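Local coordinates for protein LY49A (Mus musculus, PDB 1QO3) that serves as an inhibitory receptor on natural killer cells, recognising H-2d class I molecules through this C-type lectin-like domain and so preventing lysis of the target cell, at residues D68-G73 with I125-K130. The protein carries 1 engineered substitution. Numbering follows the deposited sequence.
Sequences DSCWVG and ICICGK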
loop_
_atom_site.group_PDB
_atom_site.type_symbol
_atom_site.label_atom_id
_atom_site.label_comp_id
_atom_site.label_asym_id
_atom_site.label_seq_id
_atom_site.Cartn_x
_atom_site.Cartn_y
_atom_site.Cartn_z
ATOM N N ASP C 68 -11.739 -10.959 -15.716
ATOM C CA ASP C 68 -12.525 -11.527 -16.809
ATOM C C ASP C 68 -13.530 -10.445 -17.153
ATOM O O ASP C 68 -14.003 -9.730 -16.276
ATOM C CB ASP C 68 -13.288 -12.782 -16.379
ATOM C CG ASP C 68 -12.392 -13.988 -16.232
ATOM O OD1 ASP C 68 -11.344 -14.041 -16.915
ATOM O OD2 ASP C 68 -12.752 -14.888 -15.443
ATOM N N SER C 69 -13.875 -10.339 -18.422
ATOM C CA SER C 69 -14.795 -9.309 -18.852
ATOM C C SER C 69 -16.256 -9.521 -18.438
ATOM O O SER C 69 -16.686 -10.633 -18.135
ATOM C CB SER C 69 -14.678 -9.165 -20.364
ATOM O OG SER C 69 -13.308 -9.073 -20.729
ATOM N N CYS C 70 -17.001 -8.422 -18.426
ATOM C CA CYS C 70 -18.414 -8.414 -18.073
ATOM C C CYS C 70 -19.160 -7.543 -19.080
ATOM O O CYS C 70 -18.692 -6.451 -19.433
ATOM C CB CYS C 70 -18.619 -7.808 -16.678
ATOM S SG CYS C 70 -17.711 -8.600 -15.342
ATOM N N TRP C 71 -20.314 -8.016 -19.537
ATOM C CA TRP C 71 -21.141 -7.246 -20.469
ATOM C C TRP C 71 -21.678 -5.984 -19.772
ATOM O O TRP C 71 -22.100 -6.043 -18.611
ATOM C CB TRP C 71 -22.329 -8.098 -20.945
ATOM C CG TRP C 71 -22.026 -9.076 -22.063
ATOM C CD1 TRP C 71 -22.435 -10.377 -22.143
ATOM C CD2 TRP C 71 -21.325 -8.801 -23.285
ATOM N NE1 TRP C 71 -22.039 -10.930 -23.340
ATOM C CE2 TRP C 71 -21.356 -9.985 -24.060
ATOM C CE3 TRP C 71 -20.677 -7.670 -23.802
ATOM C CZ2 TRP C 71 -20.760 -10.073 -25.324
ATOM C CZ3 TRP C 71 -20.083 -7.752 -25.059
ATOM C CH2 TRP C 71 -20.130 -8.951 -25.808
ATOM N N VAL C 72 -21.631 -4.844 -20.464
ATOM C CA VAL C 72 -22.160 -3.587 -19.935
ATOM C C VAL C 72 -23.165 -3.029 -20.947
ATOM O O VAL C 72 -23.220 -3.495 -22.084
ATOM C CB VAL C 72 -21.041 -2.537 -19.638
ATOM C CG1 VAL C 72 -20.298 -2.929 -18.372
ATOM C CG2 VAL C 72 -20.076 -2.441 -20.800
ATOM N N GLY C 73 -23.966 -2.050 -20.530
ATOM C CA GLY C 73 -24.992 -1.494 -21.402
ATOM C C GLY C 73 -24.558 -0.533 -22.497
ATOM O O GLY C 73 -25.055 0.586 -22.576
ATOM N N ILE C 125 -20.292 -12.534 -17.816
ATOM C CA ILE C 125 -21.006 -12.070 -16.631
ATOM C C ILE C 125 -21.787 -10.812 -17.020
ATOM O O ILE C 125 -21.375 -10.089 -17.930
ATOM C CB ILE C 125 -19.994 -11.688 -15.525
ATOM C CG1 ILE C 125 -19.298 -12.949 -14.997
ATOM C CG2 ILE C 125 -20.680 -10.908 -14.422
ATOM C CD1 ILE C 125 -18.062 -12.651 -14.150
ATOM N N CYS C 126 -22.908 -10.553 -16.350
ATOM C CA CYS C 126 -23.692 -9.347 -16.629
ATOM C C CYS C 126 -23.556 -8.368 -15.477
ATOM O O CYS C 126 -23.612 -8.781 -14.321
ATOM C CB CYS C 126 -25.187 -9.635 -16.712
ATOM S SG CYS C 126 -25.771 -10.993 -17.748
ATOM N N ILE C 127 -23.383 -7.081 -15.768
ATOM C CA ILE C 127 -23.354 -6.104 -14.689
ATOM C C ILE C 127 -24.661 -5.313 -14.807
ATOM O O ILE C 127 -24.873 -4.603 -15.793
ATOM C CB ILE C 127 -22.179 -5.103 -14.779
ATOM C CG1 ILE C 127 -20.837 -5.831 -14.750
ATOM C CG2 ILE C 127 -22.238 -4.152 -13.583
ATOM C CD1 ILE C 127 -19.646 -4.875 -14.809
ATOM N N CYS C 128 -25.550 -5.465 -13.825
ATOM C CA CYS C 128 -26.822 -4.741 -13.826
ATOM C C CYS C 128 -26.721 -3.552 -12.862
ATOM O O CYS C 128 -26.206 -3.682 -11.753
ATOM C CB CYS C 128 -27.980 -5.654 -13.398
ATOM S SG CYS C 128 -28.309 -7.139 -14.427
ATOM N N GLY C 129 -27.212 -2.395 -13.294
ATOM C CA GLY C 129 -27.151 -1.207 -12.461
ATOM C C GLY C 129 -28.483 -0.740 -11.911
ATOM O O GLY C 129 -29.535 -0.913 -12.543
ATOM N N LYS C 130 -28.437 -0.151 -10.720
ATOM C CA LYS C 130 -29.633 0.364 -10.069
ATOM C C LYS C 130 -29.353 1.752 -9.501
ATOM O O LYS C 130 -28.491 1.916 -8.634
ATOM C CB LYS C 130 -30.075 -0.573 -8.940
ATOM C CG LYS C 130 -31.421 -0.179 -8.314
ATOM C CD LYS C 130 -31.850 -1.149 -7.217
ATOM C CE LYS C 130 -33.310 -0.912 -6.800
ATOM N NZ LYS C 130 -33.803 -1.955 -5.836
HETATM O O HOH W 1 -17.458 -13.367 -17.854
#
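W71 lies between I125 and I127 as the hydrogen-bonding residue of a short parallel pairing that joins 70-72 to 125-130. Its N-H gives a bond to I125 O (2.8 Å, N-H...O angle 152°), and W71 O accepts the longer bond from I127 N (3.3 Å). A water carries the ladder one step further, donating to S69 O and accepting from I125 N (3.0 Å), where the two backbones stand too far apart for a direct bond. The short segments diverge by 40°, and the CA-CA spacing widens from 4.7 Å at C70-I125 to 5.9 Å at V72-I127.

On the face carrying C70 and I125, with I127 reaching in beside them, the contacts are apolar. C70 SG, turned anti to its carbonyl carbon (chi1 -57°), lies against I125 CB and CG2, while C70 CB meets I127 CG1 at 3.5 Å. I127 runs alongside V72, its CD1 4.1 Å from V72 CG1; L110 of strand 107-110 touches both residues.

The W71 indole swings clear of 125-130: its NE1 bonds to Q122 O, and the ring packs edge-to-face with W35 and F124. Two direct bonds and a water thus fix the register of these central C-type lectin-like strands on W71, apolar contacts pack one side, and the C126-C38 and C128-C42 disulfides hold 125-130 covalently to helix 35-44.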